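Local coordinates for aerobic respiration control sensor protein ARCB (Escherichia coli, PDB 1A0B) that activates the response regulator ArcA through a four-step phosphorelay for anaerobic repression, this chain being the sensor's C-terminal histidine phosphotransfer (HPt) domain, at residues 10-15 with 113-118; 45-50 with 57-62; 79-84 with 102-107. All blocks are in the same frame, centred on the assembly; numbering follows the deposited sequence.

Contact 1: 10-15 with 113-118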
loop_
_atom_site.group_PDB
_atom_site.type_symbol
_atom_site.label_atom_id
_atom_site.label_comp_id
_atom_site.label_asym_id
_atom_site.label_seq_id
_atom_site.Cartn_x
_atom_site.Cartn_y
_atom_site.Cartn_z
ATOM N N ALA A 10 -13.256 3.605 -0.093
ATOM C CA ALA A 10 -12.384 3.591 1.076
ATOM C C ALA A 10 -10.980 3.004 0.883
ATOM O O ALA A 10 -10.034 3.436 1.531
ATOM C CB ALA A 10 -13.093 2.877 2.224
ATOM N N LEU A 11 -10.836 1.989 0.044
ATOM C CA LEU A 11 -9.527 1.385 -0.142
ATOM C C LEU A 11 -8.797 1.944 -1.360
ATOM O O LEU A 11 -7.569 1.895 -1.433
ATOM C CB LEU A 11 -9.670 -0.127 -0.266
ATOM C CG LEU A 11 -10.513 -0.775 0.817
ATOM C CD1 LEU A 11 -10.816 -2.189 0.422
ATOM C CD2 LEU A 11 -9.810 -0.725 2.148
ATOM N N LEU A 12 -9.555 2.527 -2.281
ATOM C CA LEU A 12 -9.000 3.062 -3.511
ATOM C C LEU A 12 -9.202 4.561 -3.661
ATOM O O LEU A 12 -10.167 5.143 -3.165
ATOM C CB LEU A 12 -9.641 2.365 -4.720
ATOM C CG LEU A 12 -9.808 0.843 -4.726
ATOM C CD1 LEU A 12 -10.628 0.428 -5.927
ATOM C CD2 LEU A 12 -8.442 0.179 -4.732
ATOM N N ASP A 13 -8.303 5.162 -4.423
ATOM C CA ASP A 13 -8.336 6.585 -4.704
ATOM C C ASP A 13 -9.081 6.690 -6.036
ATOM O O ASP A 13 -8.467 6.921 -7.076
ATOM C CB ASP A 13 -6.887 7.084 -4.822
ATOM C CG ASP A 13 -6.775 8.588 -4.981
ATOM O OD1 ASP A 13 -7.764 9.275 -5.311
ATOM O OD2 ASP A 13 -5.652 9.084 -4.800
ATOM N N ILE A 14 -10.403 6.531 -5.985
ATOM C CA ILE A 14 -11.279 6.577 -7.166
ATOM C C ILE A 14 -11.040 7.732 -8.166
ATOM O O ILE A 14 -10.853 7.468 -9.344
ATOM C CB ILE A 14 -12.796 6.506 -6.769
ATOM C CG1 ILE A 14 -13.109 5.200 -6.015
ATOM C CG2 ILE A 14 -13.676 6.595 -7.993
ATOM C CD1 ILE A 14 -12.694 3.945 -6.750
ATOM N N PRO A 15 -11.064 9.014 -7.722
ATOM C CA PRO A 15 -10.836 10.146 -8.642
ATOM C C PRO A 15 -9.516 10.078 -9.437
ATOM O O PRO A 15 -9.477 10.385 -10.633
ATOM C CB PRO A 15 -10.877 11.357 -7.701
ATOM C CG PRO A 15 -11.906 10.948 -6.685
ATOM C CD PRO A 15 -11.478 9.517 -6.394
ATOM N N GLU A 113 -7.155 -7.307 -4.754
ATOM C CA GLU A 113 -8.283 -7.958 -5.434
ATOM C C GLU A 113 -9.413 -6.970 -5.699
ATOM O O GLU A 113 -10.110 -7.087 -6.709
ATOM C CB GLU A 113 -8.813 -9.150 -4.632
ATOM C CG GLU A 113 -7.790 -10.230 -4.380
ATOM C CD GLU A 113 -8.252 -11.275 -3.374
ATOM O OE1 GLU A 113 -9.245 -11.035 -2.648
ATOM O OE2 GLU A 113 -7.606 -12.344 -3.309
ATOM N N VAL A 114 -9.569 -5.985 -4.807
ATOM C CA VAL A 114 -10.610 -4.947 -4.936
ATOM C C VAL A 114 -10.275 -4.002 -6.092
ATOM O O VAL A 114 -11.164 -3.592 -6.833
ATOM C CB VAL A 114 -10.779 -4.104 -3.638
ATOM C CG1 VAL A 114 -11.715 -2.941 -3.885
ATOM C CG2 VAL A 114 -11.343 -4.956 -2.532
ATOM N N LEU A 115 -9.005 -3.633 -6.217
ATOM C CA LEU A 115 -8.554 -2.763 -7.299
ATOM C C LEU A 115 -8.825 -3.481 -8.632
ATOM O O LEU A 115 -9.444 -2.918 -9.539
ATOM C CB LEU A 115 -7.067 -2.473 -7.157
ATOM C CG LEU A 115 -6.607 -1.096 -7.615
ATOM C CD1 LEU A 115 -5.172 -1.194 -8.020
ATOM C CD2 LEU A 115 -7.422 -0.587 -8.761
ATOM N N LYS A 116 -8.393 -4.735 -8.721
ATOM C CA LYS A 116 -8.602 -5.559 -9.919
ATOM C C LYS A 116 -10.063 -5.605 -10.366
ATOM O O LYS A 116 -10.352 -5.447 -11.544
ATOM C CB LYS A 116 -8.157 -7.001 -9.676
ATOM C CG LYS A 116 -6.670 -7.261 -9.752
ATOM C CD LYS A 116 -6.415 -8.772 -9.625
ATOM C CE LYS A 116 -4.962 -9.169 -9.914
ATOM N NZ LYS A 116 -3.984 -8.547 -8.986
ATOM N N ALA A 117 -10.971 -5.867 -9.429
ATOM C CA ALA A 117 -12.397 -5.939 -9.747
ATOM C C ALA A 117 -12.889 -4.612 -10.288
ATOM O O ALA A 117 -13.646 -4.570 -11.256
ATOM C CB ALA A 117 -13.208 -6.322 -8.506
ATOM N N TRP A 118 -12.432 -3.532 -9.660
ATOM C CA TRP A 118 -12.801 -2.170 -10.042
ATOM C C TRP A 118 -12.359 -1.804 -11.427
ATOM O O TRP A 118 -13.129 -1.237 -12.170
ATOM C CB TRP A 118 -12.221 -1.146 -9.074
ATOM C CG TRP A 118 -12.642 0.262 -9.387
ATOM C CD1 TRP A 118 -13.737 0.910 -8.913
ATOM C CD2 TRP A 118 -11.949 1.198 -10.218
ATOM N NE1 TRP A 118 -13.765 2.191 -9.385
ATOM C CE2 TRP A 118 -12.680 2.393 -10.193
ATOM C CE3 TRP A 118 -10.778 1.138 -10.980
ATOM C CZ2 TRP A 118 -12.286 3.520 -10.901
ATOM C CZ3 TRP A 118 -10.386 2.247 -11.678
ATOM C CH2 TRP A 118 -11.135 3.428 -11.637
#
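Leu12 and Ile14 meet Leu115 and Trp118 where the turn between helices 8-11 and 14-23 packs on helix 93-122 of the all-helical HPt domain. Apolar contact carries the join, and Leu12 does most of it. Its two methyls divide the work: CD2 lies 3.6 Å from Leu115 CG, while CD1 touches both Trp118 CB, at 3.9 Å, and Val114 CG1, at 4.1 Å. With CG anti to the carbonyl carbon (chi1 -45°), the Leu12 fork opens towards helix 93-122. The Leu11 and Val114 side chains cross at about a right angle, CD1 of the first meeting CG2 of the second at 4.1 Å.

The polar bonds here run to residues outside the two segments: Leu12 O accepts from Arg76 NE, and Leu11 is bonded through its backbone to His77. Asp13 occupies the N-cap position of helix 14-23.

The Trp118 indole, its CG anti to the backbone N (chi1 -177°), reaches across to helix 14-23, where it also touches Leu17 and Leu21. An alanine in place of Trp118 would probably leave the end of Ile14 and one flank of Leu12 without a partner. The nearest approach to the indole is Ile14 CD1, 3.3 Å from Trp118 NE1, meeting the ring obliquely.

Contact 2: 45-50 with 57-62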
loop_
_atom_site.group_PDB
_atom_site.type_symbol
_atom_site.label_atom_id
_atom_site.label_comp_id
_atom_site.label_asym_id
_atom_site.label_seq_id
_atom_site.Cartn_x
_atom_site.Cartn_y
_atom_site.Cartn_z
ATOM N N SER A 45 7.826 -8.698 4.334
ATOM C CA SER A 45 8.851 -9.480 5.009
ATOM C C SER A 45 9.851 -8.549 5.652
ATOM O O SER A 45 10.172 -8.689 6.825
ATOM C CB SER A 45 9.607 -10.363 4.012
ATOM O OG SER A 45 8.759 -11.343 3.447
ATOM N N VAL A 46 10.351 -7.602 4.867
ATOM C CA VAL A 46 11.329 -6.635 5.335
ATOM C C VAL A 46 10.815 -5.830 6.524
ATOM O O VAL A 46 11.551 -5.596 7.475
ATOM C CB VAL A 46 11.741 -5.718 4.190
ATOM C CG1 VAL A 46 12.606 -4.593 4.694
ATOM C CG2 VAL A 46 12.483 -6.522 3.151
ATOM N N LEU A 47 9.559 -5.406 6.476
ATOM C CA LEU A 47 8.951 -4.658 7.585
ATOM C C LEU A 47 8.922 -5.549 8.809
ATOM O O LEU A 47 9.283 -5.132 9.903
ATOM C CB LEU A 47 7.513 -4.284 7.262
ATOM C CG LEU A 47 7.265 -2.997 6.508
ATOM C CD1 LEU A 47 5.769 -2.909 6.234
ATOM C CD2 LEU A 47 7.761 -1.806 7.343
ATOM N N GLU A 48 8.448 -6.773 8.599
ATOM C CA GLU A 48 8.340 -7.791 9.633
ATOM C C GLU A 48 9.682 -8.010 10.303
ATOM O O GLU A 48 9.756 -8.092 11.531
ATOM C CB GLU A 48 7.842 -9.111 9.030
ATOM C CG GLU A 48 6.347 -9.206 8.911
ATOM C CD GLU A 48 5.683 -9.141 10.260
ATOM O OE1 GLU A 48 6.014 -9.985 11.119
ATOM O OE2 GLU A 48 4.847 -8.240 10.474
ATOM N N SER A 49 10.739 -8.071 9.497
ATOM C CA SER A 49 12.095 -8.281 9.987
ATOM C C SER A 49 12.672 -7.051 10.673
ATOM O O SER A 49 13.440 -7.174 11.632
ATOM C CB SER A 49 12.998 -8.707 8.838
ATOM O OG SER A 49 14.372 -8.565 9.156
ATOM N N ASN A 50 12.351 -5.869 10.163
ATOM C CA ASN A 50 12.846 -4.638 10.771
ATOM C C ASN A 50 12.169 -4.430 12.132
ATOM O O ASN A 50 12.762 -3.871 13.057
ATOM C CB ASN A 50 12.578 -3.431 9.855
ATOM C CG ASN A 50 13.458 -3.427 8.623
ATOM O OD1 ASN A 50 14.641 -3.715 8.701
ATOM N ND2 ASN A 50 12.885 -3.082 7.484
ATOM N N LYS A 57 14.748 3.031 11.974
ATOM C CA LYS A 57 15.105 3.558 10.658
ATOM C C LYS A 57 14.731 2.571 9.540
ATOM O O LYS A 57 14.356 2.975 8.444
ATOM C CB LYS A 57 16.614 3.833 10.592
ATOM C CG LYS A 57 17.116 4.812 11.636
ATOM C CD LYS A 57 18.416 4.330 12.272
ATOM C CE LYS A 57 18.871 5.278 13.379
ATOM N NZ LYS A 57 17.878 5.423 14.501
ATOM N N GLY A 58 14.874 1.281 9.821
ATOM C CA GLY A 58 14.552 0.260 8.847
ATOM C C GLY A 58 13.057 0.200 8.619
ATOM O O GLY A 58 12.582 0.058 7.477
ATOM N N ILE A 59 12.305 0.292 9.707
ATOM C CA ILE A 59 10.861 0.272 9.609
ATOM C C ILE A 59 10.396 1.477 8.783
ATOM O O ILE A 59 9.583 1.346 7.863
ATOM C CB ILE A 59 10.210 0.373 10.994
ATOM C CG1 ILE A 59 10.548 -0.865 11.822
ATOM C CG2 ILE A 59 8.716 0.568 10.833
ATOM C CD1 ILE A 59 9.960 -0.850 13.206
ATOM N N VAL A 60 10.947 2.643 9.098
ATOM C CA VAL A 60 10.562 3.867 8.418
ATOM C C VAL A 60 10.933 3.896 6.936
ATOM O O VAL A 60 10.196 4.460 6.117
ATOM C CB VAL A 60 11.085 5.098 9.153
ATOM C CG1 VAL A 60 10.764 6.331 8.375
ATOM C CG2 VAL A 60 10.448 5.183 10.519
ATOM N N GLU A 61 12.053 3.271 6.590
ATOM C CA GLU A 61 12.489 3.203 5.195
ATOM C C GLU A 61 11.528 2.368 4.337
ATOM O O GLU A 61 11.142 2.781 3.246
ATOM C CB GLU A 61 13.876 2.563 5.084
ATOM C CG GLU A 61 15.075 3.465 5.346
ATOM C CD GLU A 61 16.395 2.823 4.875
ATOM O OE1 GLU A 61 16.683 1.651 5.254
ATOM O OE2 GLU A 61 17.132 3.496 4.103
ATOM N N GLU A 62 11.170 1.183 4.825
ATOM C CA GLU A 62 10.292 0.288 4.085
ATOM C C GLU A 62 8.871 0.794 4.009
ATOM O O GLU A 62 8.167 0.524 3.042
ATOM C CB GLU A 62 10.318 -1.105 4.690
ATOM C CG GLU A 62 9.858 -2.174 3.714
ATOM C CD GLU A 62 10.861 -2.434 2.591
ATOM O OE1 GLU A 62 11.905 -1.748 2.547
ATOM O OE2 GLU A 62 10.617 -3.344 1.764
HETATM O O HOH W 1 13.896 -1.397 5.348
#
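The carbonyl oxygen of Gly58 is shared between its own helix and a water that reaches over to Asn50. Within the helix it accepts Glu62 N at 3.2 Å; from outside, the water donates to Gly58 O at 2.9 Å. The same water accepts from Asn50 ND2, also at 2.9 Å, and makes a weak third bond to Glu62 OE1. Asn50 ND2 itself lies close to Gly58 O, but the angle is poor for a hydrogen bond, and the water makes the link instead.

Around this bridge, helix 26-52 and helix 56-72 form an antiparallel helical hairpin, their local axes 8.6 Å apart at 161°. Asn50 is pressed against the partner backbone: its CB lies 3.7 Å from Ile59 N, and its amide carbon faces the Gly58 peptide. The glycine makes room for this, since a CB at Gly58 would fall 2.7 Å from Asn50 OD1, a clash.

Further along, Glu62 bends at chi2 (71°), which folds its carboxylate back across Val46, with Val46 CG1 3.5 Å from Glu62 CD. The aliphatic part of the same glutamate is put to use as well: Leu47 CD2 packs on Glu62 CB at 3.8 Å. Leu47 and Ile59 then turn inwards, both touching Ile85, while Ile101 covers Leu47 and Trp93 and Val97 cover Ile59, so helices 76-85 and 93-122 close that side.

The chemistry is thus divided: apolar groups join the hairpin to the rest of the bundle, whereas along another side a water links the Asn50 amide to the Gly58 carbonyl, with Glu62 joining only weakly, and the acid's charge probably gains only slight relief from that long bond.

Contact 3: 79-84 with 102-107. With ZN (zinc ion), chain B.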
loop_
_atom_site.group_PDB
_atom_site.type_symbol
_atom_site.label_atom_id
_atom_site.label_comp_id
_atom_site.label_asym_id
_atom_site.label_seq_id
_atom_site.Cartn_x
_atom_site.Cartn_y
_atom_site.Cartn_z
ATOM N N GLN A 79 -1.573 3.107 1.153
ATOM C CA GLN A 79 -0.716 4.266 1.118
ATOM C C GLN A 79 -0.805 4.969 2.482
ATOM O O GLN A 79 0.188 5.461 3.023
ATOM C CB GLN A 79 -1.195 5.204 0.025
ATOM C CG GLN A 79 -0.398 6.484 -0.058
ATOM C CD GLN A 79 -0.838 7.357 -1.207
ATOM O OE1 GLN A 79 -2.007 7.691 -1.325
ATOM N NE2 GLN A 79 0.094 7.718 -2.073
ATOM N N GLN A 80 -2.012 5.012 3.024
ATOM C CA GLN A 80 -2.295 5.643 4.307
ATOM C C GLN A 80 -1.603 4.911 5.480
ATOM O O GLN A 80 -1.126 5.532 6.446
ATOM C CB GLN A 80 -3.815 5.694 4.461
ATOM C CG GLN A 80 -4.346 6.082 5.814
ATOM C CD GLN A 80 -5.837 5.808 5.917
ATOM O OE1 GLN A 80 -6.333 4.759 5.465
ATOM N NE2 GLN A 80 -6.569 6.761 6.478
ATOM N N LEU A 81 -1.504 3.594 5.363
ATOM C CA LEU A 81 -0.857 2.770 6.379
ATOM C C LEU A 81 0.647 3.005 6.323
ATOM O O LEU A 81 1.299 3.130 7.351
ATOM C CB LEU A 81 -1.166 1.305 6.102
ATOM C CG LEU A 81 -1.795 0.416 7.162
ATOM C CD1 LEU A 81 -2.792 1.150 8.018
ATOM C CD2 LEU A 81 -2.436 -0.749 6.440
ATOM N N GLY A 82 1.196 3.036 5.110
ATOM C CA GLY A 82 2.619 3.283 4.922
ATOM C C GLY A 82 3.015 4.649 5.448
ATOM O O GLY A 82 4.119 4.831 5.947
ATOM N N GLN A 83 2.131 5.631 5.308
ATOM C CA GLN A 83 2.395 6.975 5.820
ATOM C C GLN A 83 2.544 6.925 7.353
ATOM O O GLN A 83 3.500 7.480 7.915
ATOM C CB GLN A 83 1.265 7.927 5.404
ATOM C CG GLN A 83 1.192 9.249 6.162
ATOM C CD GLN A 83 2.342 10.182 5.883
ATOM O OE1 GLN A 83 3.179 9.916 5.025
ATOM N NE2 GLN A 83 2.394 11.293 6.618
ATOM N N GLN A 84 1.630 6.219 8.021
ATOM C CA GLN A 84 1.680 6.096 9.479
ATOM C C GLN A 84 2.941 5.361 9.905
ATOM O O GLN A 84 3.670 5.805 10.780
ATOM C CB GLN A 84 0.448 5.369 9.986
ATOM C CG GLN A 84 -0.832 6.091 9.711
ATOM C CD GLN A 84 -1.983 5.466 10.451
ATOM O OE1 GLN A 84 -2.523 6.053 11.389
ATOM N NE2 GLN A 84 -2.346 4.255 10.066
ATOM N N GLU A 102 1.119 -5.488 10.899
ATOM C CA GLU A 102 0.360 -6.735 10.840
ATOM C C GLU A 102 -0.896 -6.525 9.992
ATOM O O GLU A 102 -1.228 -7.321 9.111
ATOM C CB GLU A 102 0.008 -7.209 12.250
ATOM C CG GLU A 102 -0.759 -8.521 12.304
ATOM C CD GLU A 102 -0.035 -9.681 11.644
ATOM O OE1 GLU A 102 1.227 -9.715 11.657
ATOM O OE2 GLU A 102 -0.744 -10.563 11.112
ATOM N N GLU A 103 -1.575 -5.424 10.240
ATOM C CA GLU A 103 -2.745 -5.075 9.472
ATOM C C GLU A 103 -2.398 -5.077 7.975
ATOM O O GLU A 103 -3.162 -5.589 7.161
ATOM C CB GLU A 103 -3.184 -3.690 9.897
ATOM C CG GLU A 103 -4.548 -3.299 9.462
ATOM C CD GLU A 103 -4.864 -1.859 9.817
ATOM O OE1 GLU A 103 -4.344 -1.343 10.828
ATOM O OE2 GLU A 103 -5.623 -1.226 9.054
ATOM N N MET A 104 -1.255 -4.501 7.609
ATOM C CA MET A 104 -0.824 -4.440 6.202
ATOM C C MET A 104 -0.622 -5.840 5.653
ATOM O O MET A 104 -0.987 -6.153 4.517
ATOM C CB MET A 104 0.498 -3.671 6.096
ATOM C CG MET A 104 1.151 -3.664 4.714
ATOM S SD MET A 104 0.746 -2.171 3.820
ATOM C CE MET A 104 1.864 -1.044 4.616
ATOM N N LYS A 105 -0.009 -6.668 6.487
ATOM C CA LYS A 105 0.298 -8.058 6.187
ATOM C C LYS A 105 -0.944 -8.855 5.833
ATOM O O LYS A 105 -0.944 -9.647 4.889
ATOM C CB LYS A 105 0.953 -8.698 7.420
ATOM C CG LYS A 105 1.293 -10.169 7.286
ATOM C CD LYS A 105 1.829 -10.669 8.598
ATOM C CE LYS A 105 2.352 -12.084 8.475
ATOM N NZ LYS A 105 3.470 -12.198 7.496
ATOM N N GLU A 106 -1.983 -8.679 6.636
ATOM C CA GLU A 106 -3.227 -9.401 6.448
ATOM C C GLU A 106 -4.125 -8.867 5.354
ATOM O O GLU A 106 -4.896 -9.624 4.776
ATOM C CB GLU A 106 -4.024 -9.413 7.755
ATOM C CG GLU A 106 -3.298 -10.064 8.910
ATOM C CD GLU A 106 -4.059 -10.006 10.224
ATOM O OE1 GLU A 106 -5.258 -9.657 10.264
ATOM O OE2 GLU A 106 -3.439 -10.331 11.244
ATOM N N GLU A 107 -4.009 -7.593 5.020
ATOM C CA GLU A 107 -4.933 -7.054 4.046
ATOM C C GLU A 107 -4.483 -6.663 2.649
ATOM O O GLU A 107 -5.331 -6.470 1.770
ATOM C CB GLU A 107 -5.639 -5.868 4.662
ATOM C CG GLU A 107 -4.769 -4.663 4.714
ATOM C CD GLU A 107 -5.506 -3.437 5.194
ATOM O OE1 GLU A 107 -6.761 -3.436 5.178
ATOM O OE2 GLU A 107 -4.819 -2.468 5.582
HETATM ZN ZN ZN B . -6.335 -1.679 6.748
#
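A zinc site sits beside the packing of helix 76-85 on helix 93-122, where Leu81 is set against Glu103, Met104 and Glu107. Glu107 holds the metal with both carboxylate oxygens, OE2 at 2.1 Å and OE1 at 2.4 Å from the zinc ion. Glu103, one turn earlier, gives OE2 at 2.5 Å, and His77 NE2 from the other helix completes the set. Gln80 OE1 accepts a bond from His77 ND1, so this second-shell amide helps fix how the imidazole is turned.

The two methyls of Leu81 lie against the carboxylates. CD1 is 3.8 Å from Glu103 OE2, while CD2 is modelled 3.1 Å from Glu107 OE2, so short that the exact placing of this methyl is doubtful. Glu107 leaves its helix with CG flanked by both N and C (chi1 76°), then runs straight out to the zinc.

On the inner side, Met104 curls its thioether towards the opposite helix, bringing CE 4.1 Å from Leu81 CB and near the backbone of Gly82. Met40, Ile66 and Ile85 surround this methionine, drawing helices 26-52 and 56-72 into the same core.

The local axes run antiparallel at 157°. Two glutamates one turn apart on helix 93-122 and a histidine of helix 76-85 thus form an interhelical zinc site on the HPt four-helix bundle.

Contacts 1 and 2 lie on opposite sides of the chain's centre, about 26 Å apart between centres, with contact 3 between them, its centre about 15 Å from that of the first and about 12 Å from that of the second. Along the chain, contact 2 joins successive helices, contact 3 follows it, and contact 1 brings the two ends together around both. Helix 93-122 supplies one segment to contacts 1 and 3 and also packs against contact 2. Contacts 2 and 3 touch where the acidic side chains of Glu48 and Glu102 come close. Contact 2 holds helix 56-72, which carries His64, inferred to be phosphorylated in the relay, against helix 26-52, while contacts 1 and 3 tie other helices to helix 93-122.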